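Long-range contacts in sulfate adenylyltransferase (Allochromatium vinosum, PDB 4DNX), which catalyses the transfer of the adenylyl group of ATP to sulfate, giving adenosine 5'-phosphosulfate and diphosphate in sulfur metabolism: residues A[244-249]-A[381-386]; A[171-176]-A[228-233]. All blocks are in the same frame, centred on the assembly; numbering follows the deposited sequence.

Contact 1: A[244-249]-A[381-386]; sequences DAAIRT and PEVAQI
The methyl tip of I386 comes up to A245 and T249 where the flat peptide carbonyl of A245 is gripped from both faces. On one face sits T249 N with the ordinary helical bond. On the opposite face T249 OG1 bonds A245 O at 2.7 Å, tilted 31° from the carbonyl plane. I386 CD1 packs 3.7 Å from A245 O, which accepts both hydrogen bonds, and meets T249 tip to tip, with only 3.3 Å between CD1 and T249 OG1. The first torsion of T249 (chi1 -60°) explains its two roles: the hydroxyl swings beside the backbone N and back onto its own helix, leaving CG2 to reach E382 CB at 3.8 Å. With an alanine here, A245 O is likely to keep just its backbone bond from T249 N, and a gap would probably open beside E382 CB and I386 CD1. Farther round the helices, A246 CB leans on V383 CG1 at 4.0 Å while V383 CG2 lies 3.7 Å from A246 O. No hydrogen bond joins the two segments, but further along helix 240-254 Y254 OH hydrogen-bonds E382 OE2, a polar link between the helices. Over these segments the axes approach to 9.1 Å at 173°, with small alanines admitting the larger side chains: an antiparallel helix pair, in which helix 381-393 flanks the crossover helix 240-254 of the Rossmann-like domain.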
ATOM      1  N   ASP A 244      -0.615 -12.139  -9.571  1.00 17.49           N
ATOM      2  CA  ASP A 244       0.315 -11.010  -9.403  1.00 19.70           C
ATOM      3  C   ASP A 244       1.656 -11.323 -10.048  1.00 17.39           C
ATOM      4  O   ASP A 244       2.195 -10.478 -10.770  1.00 18.35           O
ATOM      5  CB  ASP A 244       0.541 -10.739  -7.907  1.00 22.68           C
ATOM      6  CG  ASP A 244      -0.641 -10.052  -7.247  1.00 31.19           C
ATOM      7  OD1 ASP A 244      -1.646  -9.718  -7.926  1.00 28.88           O
ATOM      8  OD2 ASP A 244      -0.544  -9.833  -6.005  1.00 38.00           O
ATOM      9  N   ALA A 245       2.203 -12.517  -9.786  1.00 15.94           N
ATOM     10  CA  ALA A 245       3.489 -12.904 -10.394  1.00 15.97           C
ATOM     11  C   ALA A 245       3.413 -12.851 -11.927  1.00 16.47           C
ATOM     12  O   ALA A 245       4.346 -12.383 -12.591  1.00 16.11           O
ATOM     13  CB  ALA A 245       3.888 -14.296  -9.963  1.00 16.91           C
ATOM     14  N   ALA A 246       2.311 -13.362 -12.501  1.00 15.49           N
ATOM     15  CA  ALA A 246       2.161 -13.324 -13.973  1.00 14.96           C
ATOM     16  C   ALA A 246       2.131 -11.901 -14.543  1.00 14.22           C
ATOM     17  O   ALA A 246       2.800 -11.615 -15.544  1.00 14.38           O
ATOM     18  CB  ALA A 246       0.885 -14.110 -14.414  1.00 14.98           C
ATOM     19  N   ILE A 247       1.377 -11.002 -13.893  1.00 13.51           N
ATOM     20  CA  ILE A 247       1.228  -9.619 -14.369  1.00 13.97           C
ATOM     21  C   ILE A 247       2.551  -8.882 -14.197  1.00 14.05           C
ATOM     22  O   ILE A 247       2.986  -8.138 -15.106  1.00 13.46           O
ATOM     23  CB  ILE A 247       0.044  -8.876 -13.670  1.00 14.95           C
ATOM     24  CG1 ILE A 247      -1.270  -9.488 -14.206  1.00 16.06           C
ATOM     25  CG2 ILE A 247       0.049  -7.323 -13.988  1.00 17.23           C
ATOM     26  CD1 ILE A 247      -2.493  -8.989 -13.565  1.00 21.32           C
ATOM     27  N   ARG A 248       3.200  -9.102 -13.046  1.00 14.11           N
ATOM     28  CA  ARG A 248       4.470  -8.387 -12.762  1.00 15.42           C
ATOM     29  C   ARG A 248       5.576  -8.866 -13.671  1.00 15.99           C
ATOM     30  O   ARG A 248       6.432  -8.066 -14.091  1.00 16.37           O
ATOM     31  CB  ARG A 248       4.896  -8.546 -11.316  1.00 16.96           C
ATOM     32  CG  ARG A 248       4.016  -7.732 -10.381  1.00 18.76           C
ATOM     33  CD  ARG A 248       4.561  -7.912  -8.972  1.00 23.47           C
ATOM     34  NE  ARG A 248       3.619  -7.522  -7.908  1.00 22.63           N
ATOM     35  CZ  ARG A 248       3.343  -6.266  -7.556  1.00 28.31           C
ATOM     36  NH1 ARG A 248       3.882  -5.234  -8.204  1.00 27.74           N
ATOM     37  NH2 ARG A 248       2.516  -6.039  -6.537  1.00 28.62           N
ATOM     38  N   THR A 249       5.559 -10.161 -14.000  1.00 14.64           N
ATOM     39  CA  THR A 249       6.582 -10.696 -14.918  1.00 17.00           C
ATOM     40  C   THR A 249       6.413 -10.126 -16.332  1.00 16.56           C
ATOM     41  O   THR A 249       7.408  -9.824 -17.007  1.00 16.97           O
ATOM     42  CB  THR A 249       6.560 -12.241 -14.934  1.00 18.17           C
ATOM     43  OG1 THR A 249       6.834 -12.713 -13.618  1.00 20.98           O
ATOM     44  CG2 THR A 249       7.646 -12.809 -15.871  1.00 19.50           C
ATOM     45  N   PRO A 381       6.469 -16.950 -22.816  1.00 19.84           N
ATOM     46  CA  PRO A 381       6.932 -18.184 -22.134  1.00 20.78           C
ATOM     47  C   PRO A 381       7.023 -18.054 -20.601  1.00 20.17           C
ATOM     48  O   PRO A 381       6.704 -19.014 -19.891  1.00 20.87           O
ATOM     49  CB  PRO A 381       8.325 -18.440 -22.738  1.00 22.90           C
ATOM     50  CG  PRO A 381       8.298 -17.716 -24.047  1.00 23.51           C
ATOM     51  CD  PRO A 381       7.429 -16.542 -23.880  1.00 20.69           C
ATOM     52  N   GLU A 382       7.464 -16.898 -20.092  1.00 18.86           N
ATOM     53  CA  GLU A 382       7.684 -16.781 -18.638  1.00 18.88           C
ATOM     54  C   GLU A 382       6.360 -16.674 -17.886  1.00 17.94           C
ATOM     55  O   GLU A 382       6.256 -17.133 -16.736  1.00 18.05           O
ATOM     56  CB  GLU A 382       8.515 -15.531 -18.312  1.00 19.52           C
ATOM     57  CG  GLU A 382       9.871 -15.578 -18.987  1.00 21.41           C
ATOM     58  CD  GLU A 382       9.904 -14.962 -20.394  1.00 23.00           C
ATOM     59  OE1 GLU A 382      11.047 -14.775 -20.861  1.00 25.17           O
ATOM     60  OE2 GLU A 382       8.840 -14.716 -21.036  1.00 21.05           O
ATOM     61  N   VAL A 383       5.375 -16.084 -18.550  1.00 16.69           N
ATOM     62  CA  VAL A 383       4.005 -15.997 -17.985  1.00 16.55           C
ATOM     63  C   VAL A 383       3.379 -17.427 -18.032  1.00 17.59           C
ATOM     64  O   VAL A 383       2.800 -17.927 -17.035  1.00 17.73           O
ATOM     65  CB  VAL A 383       3.157 -14.951 -18.746  1.00 15.94           C
ATOM     66  CG1 VAL A 383       1.704 -14.938 -18.232  1.00 16.68           C
ATOM     67  CG2 VAL A 383       3.788 -13.481 -18.615  1.00 16.05           C
ATOM     68  N   ALA A 384       3.488 -18.077 -19.176  1.00 18.29           N
ATOM     69  CA  ALA A 384       3.000 -19.451 -19.299  1.00 19.75           C
ATOM     70  C   ALA A 384       3.605 -20.341 -18.212  1.00 21.73           C
ATOM     71  O   ALA A 384       2.902 -21.208 -17.627  1.00 21.34           O
ATOM     72  CB  ALA A 384       3.330 -20.006 -20.690  1.00 21.49           C
ATOM     73  N   GLN A 385       4.916 -20.201 -17.965  1.00 21.12           N
ATOM     74  CA  GLN A 385       5.563 -21.087 -16.990  1.00 22.99           C
ATOM     75  C   GLN A 385       4.968 -20.912 -15.576  1.00 21.52           C
ATOM     76  O   GLN A 385       4.733 -21.914 -14.865  1.00 22.40           O
ATOM     77  CB  GLN A 385       7.075 -20.907 -16.930  1.00 25.03           C
ATOM     78  CG  GLN A 385       7.767 -22.047 -16.245  1.00 27.46           C
ATOM     79  CD  GLN A 385       7.565 -23.358 -17.024  1.00 31.06           C
ATOM     80  OE1 GLN A 385       7.829 -23.422 -18.234  1.00 32.87           O
ATOM     81  NE2 GLN A 385       7.036 -24.375 -16.351  1.00 33.87           N
ATOM     82  N   ILE A 386       4.741 -19.666 -15.196  1.00 20.70           N
ATOM     83  CA  ILE A 386       4.170 -19.339 -13.870  1.00 20.55           C
ATOM     84  C   ILE A 386       2.808 -20.045 -13.697  1.00 21.03           C
ATOM     85  O   ILE A 386       2.563 -20.730 -12.683  1.00 21.70           O
ATOM     86  CB  ILE A 386       4.064 -17.843 -13.666  1.00 20.02           C
ATOM     87  CG1 ILE A 386       5.455 -17.274 -13.363  1.00 20.20           C
ATOM     88  CG2 ILE A 386       3.027 -17.461 -12.530  1.00 21.13           C
ATOM     89  CD1 ILE A 386       5.486 -15.761 -13.422  1.00 20.18           C
TER

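Contact 2: A[171-176]-A[228-233]; sequences TDFPDT and MLLGQL
F173 and L230 lie alongside each other, pointing opposite ways, with L230 over one face of the phenyl ring. Its CD2 methyl forms a CH-pi contact, 4.2 Å from the centroid of the F173 ring and 21° off the ring normal, and L230 CB continues the cover at 4.0 Å from F173 CD2. The other methyl, L230 CD1, drops past the ring to F173 CB. On the opposite face lies CB of D172, the preceding residue, so the ring is sandwiched between its own chain and the strand. Its far end, F173 CZ, approaches G231 O obliquely at 3.7 Å, where the chain passes beyond L230.

The second pair stands differently: the side chains of T176 and M228 are roughly perpendicular. A bend at the end of the methionine (chi3 -59°) turns its terminal methyl across the threonine, and M228 CE rests 3.7 Å from T176 CG2. The hydroxyl of T176, placed between its backbone N and carbonyl carbon (chi1 52°), faces L230 instead, with OG1 4.0 Å from L230 CD2. That methyl thus touches both the ring and the threonine, joining the two pairs.

The covering loop also faces the dimer partner: D172 OD2 is hydrogen-bonded to H22 NE2 of the second subunit, and P18 of that subunit packs on F173. What results is a buried, largely apolar contact in which the loop after helix 167-172 packs against the C-terminal part of strand 223-230, in the parallel sheet of the Rossmann-like domain.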
ATOM      1  N   THR A 171      -6.039  -5.853   3.840  1.00 14.48           N
ATOM      2  CA  THR A 171      -5.448  -6.899   4.663  1.00 15.99           C
ATOM      3  C   THR A 171      -4.977  -8.091   3.811  1.00 15.31           C
ATOM      4  O   THR A 171      -3.896  -8.657   4.057  1.00 15.31           O
ATOM      5  CB  THR A 171      -6.485  -7.430   5.715  1.00 18.10           C
ATOM      6  OG1 THR A 171      -6.999  -6.307   6.445  1.00 23.83           O
ATOM      7  CG2 THR A 171      -5.777  -8.372   6.730  1.00 23.24           C
ATOM      8  N   ASP A 172      -5.770  -8.450   2.810  1.00 15.26           N
ATOM      9  CA  ASP A 172      -5.445  -9.691   2.051  1.00 14.61           C
ATOM     10  C   ASP A 172      -4.514  -9.390   0.890  1.00 13.77           C
ATOM     11  O   ASP A 172      -3.910 -10.328   0.363  1.00 14.07           O
ATOM     12  CB  ASP A 172      -6.692 -10.358   1.465  1.00 16.84           C
ATOM     13  CG  ASP A 172      -7.603 -10.990   2.535  1.00 21.62           C
ATOM     14  OD1 ASP A 172      -7.233 -10.952   3.722  1.00 24.02           O
ATOM     15  OD2 ASP A 172      -8.694 -11.502   2.162  1.00 21.77           O
ATOM     16  N   PHE A 173      -4.497  -8.116   0.413  1.00 12.20           N
ATOM     17  CA  PHE A 173      -3.707  -7.763  -0.784  1.00 12.14           C
ATOM     18  C   PHE A 173      -2.793  -6.541  -0.456  1.00 11.81           C
ATOM     19  O   PHE A 173      -2.928  -5.477  -1.091  1.00 12.95           O
ATOM     20  CB  PHE A 173      -4.640  -7.465  -1.976  1.00 11.66           C
ATOM     21  CG  PHE A 173      -5.698  -8.542  -2.214  1.00 12.78           C
ATOM     22  CD1 PHE A 173      -5.412  -9.697  -2.942  1.00 16.48           C
ATOM     23  CD2 PHE A 173      -6.970  -8.392  -1.697  1.00 13.55           C
ATOM     24  CE1 PHE A 173      -6.405 -10.659  -3.143  1.00 17.19           C
ATOM     25  CE2 PHE A 173      -7.953  -9.358  -1.901  1.00 15.30           C
ATOM     26  CZ  PHE A 173      -7.687 -10.467  -2.620  1.00 17.21           C
ATOM     27  N   PRO A 174      -1.927  -6.682   0.548  1.00 12.77           N
ATOM     28  CA  PRO A 174      -1.223  -5.480   1.079  1.00 13.27           C
ATOM     29  C   PRO A 174      -0.315  -4.798   0.079  1.00 14.53           C
ATOM     30  O   PRO A 174      -0.105  -3.555   0.224  1.00 15.31           O
ATOM     31  CB  PRO A 174      -0.424  -6.001   2.280  1.00 14.20           C
ATOM     32  CG  PRO A 174      -0.158  -7.520   1.936  1.00 14.21           C
ATOM     33  CD  PRO A 174      -1.505  -7.906   1.279  1.00 13.17           C
ATOM     34  N   ASP A 175       0.230  -5.532  -0.887  1.00 13.46           N
ATOM     35  CA  ASP A 175       1.152  -4.922  -1.877  1.00 15.96           C
ATOM     36  C   ASP A 175       0.469  -4.288  -3.068  1.00 16.26           C
ATOM     37  O   ASP A 175       1.070  -3.461  -3.770  1.00 21.24           O
ATOM     38  CB  ASP A 175       2.218  -5.930  -2.374  1.00 15.51           C
ATOM     39  CG  ASP A 175       3.176  -6.380  -1.259  1.00 16.55           C
ATOM     40  OD1 ASP A 175       3.309  -5.659  -0.217  1.00 18.05           O
ATOM     41  OD2 ASP A 175       3.825  -7.434  -1.411  1.00 17.06           O
ATOM     42  N   THR A 176      -0.784  -4.654  -3.331  1.00 15.10           N
ATOM     43  CA  THR A 176      -1.440  -4.204  -4.531  1.00 14.28           C
ATOM     44  C   THR A 176      -2.582  -3.215  -4.289  1.00 13.73           C
ATOM     45  O   THR A 176      -2.784  -2.318  -5.094  1.00 14.07           O
ATOM     46  CB  THR A 176      -1.954  -5.383  -5.406  1.00 19.33           C
ATOM     47  OG1 THR A 176      -2.732  -6.255  -4.596  1.00 20.42           O
ATOM     48  CG2 THR A 176      -0.757  -6.175  -5.953  1.00 18.84           C
ATOM     49  N   MET A 228      -6.323  -3.712 -10.900  1.00 12.60           N
ATOM     50  CA  MET A 228      -6.877  -5.070 -10.723  1.00 14.26           C
ATOM     51  C   MET A 228      -8.063  -5.049  -9.769  1.00 15.77           C
ATOM     52  O   MET A 228      -8.046  -4.337  -8.739  1.00 14.04           O
ATOM     53  CB  MET A 228      -5.803  -6.033 -10.194  1.00 17.79           C
ATOM     54  CG  MET A 228      -4.600  -6.363 -11.242  1.00 17.75           C
ATOM     55  SD  MET A 228      -3.368  -7.439 -10.503  1.00 24.19           S
ATOM     56  CE  MET A 228      -2.811  -6.491  -9.062  1.00 24.86           C
ATOM     57  N   LEU A 229      -9.110  -5.787 -10.125  1.00 14.92           N
ATOM     58  CA  LEU A 229     -10.280  -5.819  -9.261  1.00 15.75           C
ATOM     59  C   LEU A 229      -9.970  -6.882  -8.205  1.00 16.96           C
ATOM     60  O   LEU A 229      -9.851  -8.071  -8.523  1.00 18.94           O
ATOM     61  CB  LEU A 229     -11.548  -6.139 -10.076  1.00 20.01           C
ATOM     62  CG  LEU A 229     -12.805  -6.403  -9.219  1.00 21.35           C
ATOM     63  CD1 LEU A 229     -13.016  -5.328  -8.112  1.00 23.43           C
ATOM     64  CD2 LEU A 229     -13.965  -6.451 -10.185  1.00 26.43           C
ATOM     65  N   LEU A 230      -9.810  -6.452  -6.948  1.00 13.50           N
ATOM     66  CA  LEU A 230      -9.532  -7.339  -5.834  1.00 14.53           C
ATOM     67  C   LEU A 230     -10.846  -7.813  -5.206  1.00 17.57           C
ATOM     68  O   LEU A 230     -11.794  -7.040  -5.089  1.00 20.42           O
ATOM     69  CB  LEU A 230      -8.744  -6.575  -4.749  1.00 15.55           C
ATOM     70  CG  LEU A 230      -7.477  -5.960  -5.350  1.00 14.56           C
ATOM     71  CD1 LEU A 230      -6.847  -5.031  -4.299  1.00 15.22           C
ATOM     72  CD2 LEU A 230      -6.479  -6.999  -5.798  1.00 17.27           C
ATOM     73  N   GLY A 231     -10.889  -9.065  -4.774  1.00 20.26           N
ATOM     74  CA  GLY A 231     -12.097  -9.511  -4.106  1.00 24.48           C
ATOM     75  C   GLY A 231     -11.967 -10.966  -3.792  1.00 29.48           C
ATOM     76  O   GLY A 231     -10.906 -11.552  -4.010  1.00 32.55           O
ATOM     77  N   GLN A 232     -13.039 -11.568  -3.281  1.00 34.75           N
ATOM     78  CA  GLN A 232     -12.999 -13.007  -2.953  1.00 36.61           C
ATOM     79  C   GLN A 232     -12.855 -13.827  -4.252  1.00 35.33           C
ATOM     80  O   GLN A 232     -13.428 -13.474  -5.288  1.00 35.70           O
ATOM     81  CB  GLN A 232     -14.222 -13.442  -2.113  1.00 45.17           C
ATOM     82  CG  GLN A 232     -14.610 -12.493  -0.929  1.00 50.79           C
ATOM     83  CD  GLN A 232     -14.129 -12.970   0.466  1.00 55.66           C
ATOM     84  OE1 GLN A 232     -14.336 -14.123   0.869  1.00 50.80           O
ATOM     85  NE2 GLN A 232     -13.501 -12.066   1.206  1.00 50.50           N
ATOM     86  N   LEU A 233     -12.058 -14.894  -4.204  1.00 38.42           N
ATOM     87  CA  LEU A 233     -11.760 -15.702  -5.393  1.00 41.33           C
ATOM     88  C   LEU A 233     -13.005 -16.416  -5.931  1.00 45.49           C
ATOM     89  O   LEU A 233     -13.705 -17.105  -5.184  1.00 49.16           O
ATOM     90  CB  LEU A 233     -10.657 -16.729  -5.074  1.00 46.28           C
ATOM     91  CG  LEU A 233      -9.726 -17.241  -6.185  1.00 45.12           C
ATOM     92  CD1 LEU A 233      -8.970 -16.093  -6.873  1.00 38.78           C
ATOM     93  CD2 LEU A 233      -8.762 -18.269  -5.612  1.00 45.70           C
TER

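The two contacts, with centres 18 Å apart, lie in series along the chain and meet through helix 240-254, which follows strand 223-230 and leads on to strand 260-266 as a beta-alpha-beta crossover. Its sheet-facing side carries I247 CD1 to 3.5 Å from M228 SD, and D244 OD1 lies 3.6 Å from M228 CE; its other side packs on 381-386. R248 NH2, 3.3 Å from T176 CG2, also salt-bridges E182 of the second subunit, so this residue links contact 2 to the dimer interface. V383 of contact 1 touches H205, probably the first histidine of the HXXH signature that handles ATP phosphates in this family; the L229 backbone, in 228-233, hydrogen-bonds with T200, five residues earlier.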